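Local coordinates for TATA-box-binding protein (Sulfolobus acidocaldarius, PDB 1MP9) that probably acts as a general transcription factor, binding the TATA box of archaeal promoters close to the start site used by RNA polymerase, at residues V22-T27 with Y94-T99; F52-P57 with K85-T90; E79-V84 with P102-Q107. All blocks are in the same frame, centred on the assembly; numbering follows the deposited sequence.

The three contacts all lie in the same half of the chain and close against one antiparallel sheet. Contacts 2 and 3 share helix 77-93: 85-90 packs on edge strand 50-54, while 79-84 packs on strand 103-114, with centres about 11 Å apart. Contact 1 instead joins the turn after strand 12-23 to the loop that leaves the helix, about 26 Å from the centre of the chain. Each mixes buried and exposed residues, but their chemistry differs. Contact 3 is wholly aliphatic, contact 2 has an apolar inner side and an arginine on its exposed side, and contact 1 pairs methionine packing with hydrogen bonds from a glutamine side-chain amide. Packing of V22 on V84 and of I88 on L98 connects them.

Contact 1 (V22-T27 with Y94-T99); sequences VTLDQT and YGMQLT
M96 lays its SD-CE end against L24, the two side chains crossing at about a right angle. The sulfur is the evidence for this overlap, with M96 SD 3.7 Å from L24 CD1. The modelled M96 CE is 3.3 Å from L24 CD1, but it also lies too close to the Q26 amide, so its placement is doubtful and neither short distance should be read as strain. Beside this apolar pair, Q26 gives the contact its polar part. Its CG stands between the backbone N and the carbonyl carbon (chi1 60°), and the chain then runs extended to deliver NE2 to Q97 O at 2.9 Å. That bond is bent, with an N-H...O angle of 143°, and the acceptor is tilted from the amide plane. The same NE2 also donates to L24 O at 3.2 Å, here with the acceptor in the amide plane; two carbonyls, one from each segment, thus fix the rotation of the amide. G95, at positive phi, ends helix 77-93 in a Schellman motif just before M96. M96 packs back on L91 of that helix and L98 on I88, while L24 pairs through its backbone with G67 beside strand 68-72.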
loop_
_atom_site.group_PDB
_atom_site.type_symbol
_atom_site.label_atom_id
_atom_site.label_comp_id
_atom_site.label_asym_id
_atom_site.label_seq_id
_atom_site.Cartn_x
_atom_site.Cartn_y
_atom_site.Cartn_z
ATOM N N VAL A 22 -22.460 -7.367 -8.940
ATOM C CA VAL A 22 -23.783 -7.959 -9.000
ATOM C C VAL A 22 -23.899 -8.555 -10.382
ATOM O O VAL A 22 -23.847 -7.831 -11.382
ATOM C CB VAL A 22 -24.925 -6.931 -8.809
ATOM C CG1 VAL A 22 -26.289 -7.645 -8.934
ATOM C CG2 VAL A 22 -24.816 -6.283 -7.469
ATOM N N THR A 23 -24.037 -9.875 -10.445
ATOM C CA THR A 23 -24.131 -10.535 -11.734
ATOM C C THR A 23 -25.584 -10.637 -12.149
ATOM O O THR A 23 -26.408 -11.188 -11.419
ATOM C CB THR A 23 -23.485 -11.920 -11.681
ATOM O OG1 THR A 23 -22.141 -11.790 -11.191
ATOM C CG2 THR A 23 -23.433 -12.532 -13.064
ATOM N N LEU A 24 -25.909 -10.075 -13.306
ATOM C CA LEU A 24 -27.284 -10.117 -13.788
ATOM C C LEU A 24 -27.503 -11.297 -14.730
ATOM O O LEU A 24 -28.554 -11.408 -15.369
ATOM C CB LEU A 24 -27.657 -8.806 -14.487
ATOM C CG LEU A 24 -27.575 -7.562 -13.612
ATOM C CD1 LEU A 24 -28.204 -6.386 -14.331
ATOM C CD2 LEU A 24 -28.294 -7.808 -12.297
ATOM N N ASP A 25 -26.496 -12.162 -14.809
ATOM C CA ASP A 25 -26.528 -13.378 -15.635
ATOM C C ASP A 25 -27.334 -13.227 -16.936
ATOM O O ASP A 25 -28.403 -13.827 -17.095
ATOM C CB ASP A 25 -27.067 -14.549 -14.784
ATOM C CG ASP A 25 -26.901 -15.911 -15.461
ATOM O OD1 ASP A 25 -25.792 -16.220 -15.963
ATOM O OD2 ASP A 25 -27.885 -16.683 -15.477
ATOM N N GLN A 26 -26.798 -12.414 -17.851
ATOM C CA GLN A 26 -27.394 -12.142 -19.165
ATOM C C GLN A 26 -26.595 -11.049 -19.873
ATOM O O GLN A 26 -26.044 -10.146 -19.232
ATOM C CB GLN A 26 -28.822 -11.649 -19.022
ATOM C CG GLN A 26 -28.894 -10.396 -18.218
ATOM C CD GLN A 26 -30.272 -9.833 -18.160
ATOM O OE1 GLN A 26 -30.852 -9.513 -19.186
ATOM N NE2 GLN A 26 -30.819 -9.704 -16.952
ATOM N N THR A 27 -26.546 -11.127 -21.194
ATOM C CA THR A 27 -25.842 -10.132 -21.989
ATOM C C THR A 27 -26.768 -8.930 -22.116
ATOM O O THR A 27 -27.994 -9.078 -22.174
ATOM C CB THR A 27 -25.489 -10.722 -23.339
ATOM O OG1 THR A 27 -24.560 -11.799 -23.123
ATOM C CG2 THR A 27 -24.880 -9.669 -24.264
ATOM N N TYR A 94 -37.629 -0.009 -16.578
ATOM C CA TYR A 94 -37.403 0.404 -17.949
ATOM C C TYR A 94 -37.034 -0.692 -18.934
ATOM O O TYR A 94 -36.414 -0.420 -19.961
ATOM C CB TYR A 94 -36.369 1.514 -17.986
ATOM C CG TYR A 94 -36.862 2.799 -17.371
ATOM C CD1 TYR A 94 -37.845 3.565 -18.002
ATOM C CD2 TYR A 94 -36.335 3.266 -16.169
ATOM C CE1 TYR A 94 -38.287 4.767 -17.451
ATOM C CE2 TYR A 94 -36.768 4.468 -15.608
ATOM C CZ TYR A 94 -37.740 5.212 -16.257
ATOM O OH TYR A 94 -38.123 6.425 -15.733
ATOM N N GLY A 95 -37.374 -1.939 -18.636
ATOM C CA GLY A 95 -37.093 -2.953 -19.637
ATOM C C GLY A 95 -36.356 -4.262 -19.455
ATOM O O GLY A 95 -36.651 -5.212 -20.185
ATOM N N MET A 96 -35.400 -4.357 -18.536
ATOM C CA MET A 96 -34.695 -5.629 -18.431
ATOM C C MET A 96 -35.421 -6.610 -17.536
ATOM O O MET A 96 -36.118 -6.224 -16.602
ATOM C CB MET A 96 -33.240 -5.437 -17.954
ATOM C CG MET A 96 -33.056 -5.162 -16.484
ATOM S SD MET A 96 -31.298 -5.245 -16.042
ATOM C CE MET A 96 -31.099 -6.969 -15.889
ATOM N N GLN A 97 -35.263 -7.890 -17.845
ATOM C CA GLN A 97 -35.907 -8.939 -17.075
ATOM C C GLN A 97 -34.844 -9.740 -16.361
ATOM O O GLN A 97 -33.711 -9.833 -16.838
ATOM C CB GLN A 97 -36.698 -9.874 -17.994
ATOM C CG GLN A 97 -37.671 -9.182 -18.938
ATOM C CD GLN A 97 -38.636 -8.248 -18.224
ATOM O OE1 GLN A 97 -38.166 -7.283 -17.586
ATOM N NE2 GLN A 97 -39.869 -8.469 -18.302
ATOM N N LEU A 98 -35.209 -10.312 -15.215
ATOM C CA LEU A 98 -34.286 -11.133 -14.449
ATOM C C LEU A 98 -34.856 -12.547 -14.324
ATOM O O LEU A 98 -36.025 -12.731 -13.959
ATOM C CB LEU A 98 -34.052 -10.529 -13.064
ATOM C CG LEU A 98 -33.003 -9.413 -13.003
ATOM C CD1 LEU A 98 -33.471 -8.212 -13.818
ATOM C CD2 LEU A 98 -32.767 -9.016 -11.564
ATOM N N THR A 99 -34.040 -13.545 -14.641
ATOM C CA THR A 99 -34.501 -14.924 -14.551
ATOM C C THR A 99 -34.482 -15.372 -13.098
ATOM O O THR A 99 -35.420 -16.007 -12.617
ATOM C CB THR A 99 -33.605 -15.867 -15.387
ATOM O OG1 THR A 99 -33.550 -15.401 -16.741
ATOM C CG2 THR A 99 -34.156 -17.278 -15.372
#

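Contact 2 (F52-P57 with K85-T90)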
loop_
_atom_site.group_PDB
_atom_site.type_symbol
_atom_site.label_atom_id
_atom_site.label_comp_id
_atom_site.label_asym_id
_atom_site.label_seq_id
_atom_site.Cartn_x
_atom_site.Cartn_y
_atom_site.Cartn_z
ATOM N N PHE A 52 -24.541 4.365 -14.163
ATOM C CA PHE A 52 -25.833 4.618 -13.547
ATOM C C PHE A 52 -25.551 5.247 -12.188
ATOM O O PHE A 52 -24.964 4.621 -11.331
ATOM C CB PHE A 52 -26.556 3.281 -13.390
ATOM C CG PHE A 52 -27.938 3.386 -12.817
ATOM C CD1 PHE A 52 -29.051 3.073 -13.591
ATOM C CD2 PHE A 52 -28.135 3.803 -11.496
ATOM C CE1 PHE A 52 -30.333 3.171 -13.066
ATOM C CE2 PHE A 52 -29.422 3.905 -10.962
ATOM C CZ PHE A 52 -30.517 3.590 -11.744
ATOM N N ARG A 53 -25.956 6.493 -11.989
ATOM C CA ARG A 53 -25.688 7.162 -10.720
ATOM C C ARG A 53 -26.938 7.342 -9.895
ATOM O O ARG A 53 -27.989 7.728 -10.411
ATOM C CB ARG A 53 -25.048 8.539 -10.956
ATOM C CG ARG A 53 -23.690 8.504 -11.632
ATOM C CD ARG A 53 -23.153 9.913 -11.884
ATOM N NE ARG A 53 -21.741 9.904 -12.265
ATOM C CZ ARG A 53 -21.289 9.915 -13.518
ATOM N NH1 ARG A 53 -22.135 9.937 -14.543
ATOM N NH2 ARG A 53 -19.982 9.902 -13.744
ATOM N N LEU A 54 -26.835 7.029 -8.609
ATOM C CA LEU A 54 -27.955 7.209 -7.705
ATOM C C LEU A 54 -27.558 8.350 -6.793
ATOM O O LEU A 54 -26.374 8.552 -6.501
ATOM C CB LEU A 54 -28.210 5.953 -6.888
ATOM C CG LEU A 54 -29.049 4.918 -7.627
ATOM C CD1 LEU A 54 -29.167 3.640 -6.821
ATOM C CD2 LEU A 54 -30.415 5.515 -7.878
ATOM N N GLU A 55 -28.543 9.114 -6.358
ATOM C CA GLU A 55 -28.250 10.227 -5.483
ATOM C C GLU A 55 -28.788 9.902 -4.107
ATOM O O GLU A 55 -29.777 9.186 -3.980
ATOM C CB GLU A 55 -28.893 11.495 -6.027
ATOM C CG GLU A 55 -28.154 12.728 -5.605
ATOM C CD GLU A 55 -26.662 12.572 -5.793
ATOM O OE1 GLU A 55 -26.235 12.226 -6.916
ATOM O OE2 GLU A 55 -25.916 12.794 -4.814
ATOM N N SER A 56 -28.112 10.407 -3.086
ATOM C CA SER A 56 -28.507 10.187 -1.692
ATOM C C SER A 56 -29.209 8.848 -1.435
ATOM O O SER A 56 -30.430 8.736 -1.586
ATOM C CB SER A 56 -29.431 11.315 -1.232
ATOM O OG SER A 56 -30.686 11.216 -1.884
ATOM N N PRO A 57 -28.444 7.821 -1.032
ATOM C CA PRO A 57 -26.999 7.960 -0.846
ATOM C C PRO A 57 -26.299 8.005 -2.206
ATOM O O PRO A 57 -26.842 7.543 -3.211
ATOM C CB PRO A 57 -26.641 6.731 -0.015
ATOM C CG PRO A 57 -27.618 5.706 -0.487
ATOM C CD PRO A 57 -28.911 6.480 -0.632
ATOM N N LYS A 85 -30.980 -3.093 -4.790
ATOM C CA LYS A 85 -32.418 -3.260 -5.011
ATOM C C LYS A 85 -32.955 -2.036 -5.734
ATOM O O LYS A 85 -33.760 -2.138 -6.659
ATOM C CB LYS A 85 -33.159 -3.425 -3.683
ATOM C CG LYS A 85 -32.893 -4.740 -2.988
ATOM C CD LYS A 85 -33.806 -4.898 -1.763
ATOM C CE LYS A 85 -33.542 -6.228 -1.021
ATOM N NZ LYS A 85 -34.508 -6.494 0.129
ATOM N N ARG A 86 -32.498 -0.866 -5.317
ATOM C CA ARG A 86 -32.967 0.348 -5.955
ATOM C C ARG A 86 -32.556 0.331 -7.424
ATOM O O ARG A 86 -33.373 0.599 -8.309
ATOM C CB ARG A 86 -32.388 1.574 -5.246
ATOM C CG ARG A 86 -33.028 2.865 -5.685
ATOM C CD ARG A 86 -32.448 4.095 -4.984
ATOM N NE ARG A 86 -33.128 5.298 -5.473
ATOM C CZ ARG A 86 -32.707 6.546 -5.288
ATOM N NH1 ARG A 86 -31.587 6.796 -4.611
ATOM N NH2 ARG A 86 -33.412 7.546 -5.804
ATOM N N ILE A 87 -31.302 -0.027 -7.695
ATOM C CA ILE A 87 -30.834 -0.053 -9.078
ATOM C C ILE A 87 -31.629 -1.051 -9.914
ATOM O O ILE A 87 -32.125 -0.721 -10.996
ATOM C CB ILE A 87 -29.329 -0.415 -9.162
ATOM C CG1 ILE A 87 -28.494 0.695 -8.525
ATOM C CG2 ILE A 87 -28.911 -0.622 -10.614
ATOM C CD1 ILE A 87 -27.053 0.287 -8.192
ATOM N N ILE A 88 -31.751 -2.271 -9.405
ATOM C CA ILE A 88 -32.465 -3.316 -10.121
ATOM C C ILE A 88 -33.913 -2.926 -10.392
ATOM O O ILE A 88 -34.425 -3.163 -11.481
ATOM C CB ILE A 88 -32.400 -4.658 -9.347
ATOM C CG1 ILE A 88 -30.956 -5.182 -9.361
ATOM C CG2 ILE A 88 -33.319 -5.691 -10.001
ATOM C CD1 ILE A 88 -30.706 -6.398 -8.472
ATOM N N LYS A 89 -34.563 -2.302 -9.414
ATOM C CA LYS A 89 -35.954 -1.885 -9.587
ATOM C C LYS A 89 -36.059 -0.995 -10.831
ATOM O O LYS A 89 -36.909 -1.214 -11.706
ATOM C CB LYS A 89 -36.446 -1.121 -8.351
ATOM C CG LYS A 89 -37.969 -0.940 -8.294
ATOM C CD LYS A 89 -38.455 -0.258 -7.002
ATOM C CE LYS A 89 -39.994 -0.274 -6.923
ATOM N NZ LYS A 89 -40.604 0.310 -5.675
ATOM N N THR A 90 -35.172 -0.009 -10.920
ATOM C CA THR A 90 -35.180 0.912 -12.065
ATOM C C THR A 90 -34.910 0.215 -13.394
ATOM O O THR A 90 -35.671 0.374 -14.356
ATOM C CB THR A 90 -34.151 2.022 -11.891
ATOM O OG1 THR A 90 -34.384 2.679 -10.651
ATOM C CG2 THR A 90 -34.267 3.049 -13.013
HETATM O O HOH W 1 -31.629 9.456 -7.168
#
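L54 lies over one face of the R86 guanidinium, its CD2 3.5 Å above the plane and displaced toward the rim. R86 reaches this position with CG anti to the backbone N (chi1 -169°) and a chain extended to NE; the two side chains run past each other in opposite directions. At the guanidinium edge, R86 NH1 donates to E55 O at 3.1 Å; the acceptor lies in the guanidinium plane and the N-H...O angle is 152°. A water that accepts from E55 N also takes a weak bond from NH2, so the arginine end is bonded directly to E55 O and, less firmly, linked to E55 N. The other branch of L54 points deeper: CD1 presses on I87 CG1 at 3.5 Å, a tight aliphatic contact. F52, with its ring swung anti to the backbone N (chi1 -178°), passes I87 in the opposite sense, CE2 lying 4.1 Å from I87 CG1. T90 CG2 meets the ring at its edge, 3.9 Å from F52 CE1, while T90 OG1 bonds back to R86 O at 3.3 Å. T90 N reaches that carbonyl from the opposite face of its plane. A glycine at T90 would probably open a gap at the edge of the F52 ring and leave R86 O without its side-chain donor. The axes of helix 85-90 and strand 52-54 approach to 10.2 Å; in the fold this sets helix 77-93 on strand 50-54, with S61 of strand 59-63 touching F52 and I87, and L91 also reaching the phenyl ring.

Contact 3 (E79-V84 with P102-Q107)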
loop_
_atom_site.group_PDB
_atom_site.type_symbol
_atom_site.label_atom_id
_atom_site.label_comp_id
_atom_site.label_asym_id
_atom_site.label_seq_id
_atom_site.Cartn_x
_atom_site.Cartn_y
_atom_site.Cartn_z
ATOM N N GLU A 79 -26.621 -0.675 3.339
ATOM C CA GLU A 79 -26.638 0.382 2.345
ATOM C C GLU A 79 -26.423 -0.216 0.950
ATOM O O GLU A 79 -27.070 0.190 -0.027
ATOM C CB GLU A 79 -25.543 1.405 2.640
ATOM C CG GLU A 79 -25.947 2.850 2.317
ATOM C CD GLU A 79 -24.751 3.750 1.996
ATOM O OE1 GLU A 79 -23.832 3.882 2.848
ATOM O OE2 GLU A 79 -24.739 4.322 0.878
ATOM N N LEU A 80 -25.504 -1.171 0.862
ATOM C CA LEU A 80 -25.205 -1.823 -0.395
ATOM C C LEU A 80 -26.447 -2.526 -0.941
ATOM O O LEU A 80 -26.793 -2.364 -2.105
ATOM C CB LEU A 80 -24.095 -2.858 -0.200
ATOM C CG LEU A 80 -23.753 -3.732 -1.410
ATOM C CD1 LEU A 80 -23.337 -2.871 -2.565
ATOM C CD2 LEU A 80 -22.627 -4.702 -1.052
ATOM N N ILE A 81 -27.092 -3.326 -0.094
ATOM C CA ILE A 81 -28.287 -4.062 -0.494
ATOM C C ILE A 81 -29.405 -3.146 -0.937
ATOM O O ILE A 81 -30.054 -3.401 -1.953
ATOM C CB ILE A 81 -28.767 -4.998 0.651
ATOM C CG1 ILE A 81 -27.751 -6.126 0.816
ATOM C CG2 ILE A 81 -30.162 -5.585 0.333
ATOM C CD1 ILE A 81 -27.984 -7.031 1.972
ATOM N N LYS A 82 -29.634 -2.057 -0.212
ATOM C CA LYS A 82 -30.711 -1.152 -0.601
ATOM C C LYS A 82 -30.401 -0.524 -1.939
ATOM O O LYS A 82 -31.282 -0.345 -2.771
ATOM C CB LYS A 82 -30.921 -0.052 0.437
ATOM C CG LYS A 82 -31.398 -0.557 1.791
ATOM C CD LYS A 82 -31.657 0.609 2.739
ATOM C CE LYS A 82 -31.533 0.171 4.198
ATOM N NZ LYS A 82 -32.156 1.181 5.109
ATOM N N ALA A 83 -29.142 -0.168 -2.143
ATOM C CA ALA A 83 -28.741 0.430 -3.408
ATOM C C ALA A 83 -28.939 -0.539 -4.562
ATOM O O ALA A 83 -29.464 -0.175 -5.605
ATOM C CB ALA A 83 -27.269 0.856 -3.332
ATOM N N VAL A 84 -28.536 -1.787 -4.374
ATOM C CA VAL A 84 -28.670 -2.766 -5.443
ATOM C C VAL A 84 -30.143 -2.952 -5.812
ATOM O O VAL A 84 -30.504 -2.974 -6.999
ATOM C CB VAL A 84 -28.081 -4.111 -5.028
ATOM C CG1 VAL A 84 -28.483 -5.184 -6.022
ATOM C CG2 VAL A 84 -26.559 -4.016 -4.991
ATOM N N PRO A 102 -30.184 -12.081 -8.428
ATOM C CA PRO A 102 -28.780 -11.754 -8.685
ATOM C C PRO A 102 -27.984 -11.875 -7.396
ATOM O O PRO A 102 -28.463 -11.516 -6.329
ATOM C CB PRO A 102 -28.849 -10.317 -9.183
ATOM C CG PRO A 102 -30.055 -9.763 -8.444
ATOM C CD PRO A 102 -31.045 -10.897 -8.582
ATOM N N LYS A 103 -26.775 -12.399 -7.481
ATOM C CA LYS A 103 -25.964 -12.519 -6.283
ATOM C C LYS A 103 -25.059 -11.297 -6.189
ATOM O O LYS A 103 -24.642 -10.742 -7.198
ATOM C CB LYS A 103 -25.110 -13.793 -6.313
ATOM C CG LYS A 103 -25.902 -15.099 -6.213
ATOM C CD LYS A 103 -24.948 -16.287 -6.144
ATOM C CE LYS A 103 -25.686 -17.612 -5.999
ATOM N NZ LYS A 103 -24.739 -18.773 -5.947
ATOM N N ILE A 104 -24.745 -10.912 -4.963
ATOM C CA ILE A 104 -23.906 -9.763 -4.699
ATOM C C ILE A 104 -22.610 -10.224 -4.068
ATOM O O ILE A 104 -22.644 -10.852 -3.020
ATOM C CB ILE A 104 -24.598 -8.825 -3.708
ATOM C CG1 ILE A 104 -25.857 -8.228 -4.332
ATOM C CG2 ILE A 104 -23.645 -7.743 -3.268
ATOM C CD1 ILE A 104 -26.631 -7.337 -3.356
ATOM N N GLN A 105 -21.476 -9.916 -4.682
ATOM C CA GLN A 105 -20.202 -10.304 -4.104
ATOM C C GLN A 105 -19.336 -9.088 -3.797
ATOM O O GLN A 105 -19.088 -8.238 -4.663
ATOM C CB GLN A 105 -19.429 -11.248 -5.040
ATOM C CG GLN A 105 -20.214 -12.495 -5.409
ATOM C CD GLN A 105 -19.410 -13.526 -6.197
ATOM O OE1 GLN A 105 -18.443 -14.099 -5.688
ATOM N NE2 GLN A 105 -19.818 -13.775 -7.442
ATOM N N ILE A 106 -18.863 -9.000 -2.567
ATOM C CA ILE A 106 -17.993 -7.891 -2.218
ATOM C C ILE A 106 -16.613 -8.112 -2.811
ATOM O O ILE A 106 -15.992 -9.170 -2.623
ATOM C CB ILE A 106 -17.864 -7.708 -0.689
ATOM C CG1 ILE A 106 -19.214 -7.275 -0.128
ATOM C CG2 ILE A 106 -16.785 -6.629 -0.369
ATOM C CD1 ILE A 106 -19.235 -7.020 1.369
ATOM N N GLN A 107 -16.146 -7.108 -3.539
ATOM C CA GLN A 107 -14.828 -7.140 -4.159
ATOM C C GLN A 107 -13.782 -6.486 -3.274
ATOM O O GLN A 107 -12.672 -6.965 -3.203
ATOM C CB GLN A 107 -14.837 -6.432 -5.522
ATOM C CG GLN A 107 -15.783 -7.081 -6.515
ATOM C CD GLN A 107 -15.509 -8.562 -6.625
ATOM O OE1 GLN A 107 -14.374 -8.963 -6.819
ATOM N NE2 GLN A 107 -16.544 -9.386 -6.486
#
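I104 meets two residues one helical turn apart, L80 and V84, using a different branch for each. Its CD1 faces V84 tip to tip, 3.7 Å from V84 CG2 and 3.9 Å from V84 CG1, so the isoleucine end is set against both methyls of the valine. Its CG2 lies 3.9 Å from L80 CD2, where the two side chains slide past each other in opposite directions. The split follows from the torsions: in I104, CG1 is anti to the carbonyl carbon (chi1 -66°), with CD1 extended beyond it (chi2 177°), which carries CD1 to V84 and leaves CG2 for L80. Two looser contacts extend the patch: L80 CD2 stands 4.4 Å from I106 CG1, and I81 CG1 4.5 Å from I104 CD1.

Outward from this shell, the helix backbone sets the spacing, with V84 N bonded to L80 O. Nearer the start of the helix, S76 OG is hydrogen-bonded to E79 N, and E79 OE1 to K75 N. The strand is placed by its sheet neighbour, strand 12-23: Q105 pairs with T21 and Q107 with V19. Side chains of that neighbour add to the interface: V22 touches both V84 and I104, and A20 lies against L80. The axes of helix 79-84 and strand 103-107 stay 10.8 Å apart at an angle of 137°, a spacing bridged by the L80, V84 and I104 side chains.

The contact sets the helix of the first repeat against the strand that leads into the second, where the two halves of the TBP saddle join. Only aliphatic carbons meet here, which implies that this contact probably owes its stability to apolar packing, partly buried, rather than to directional bonds.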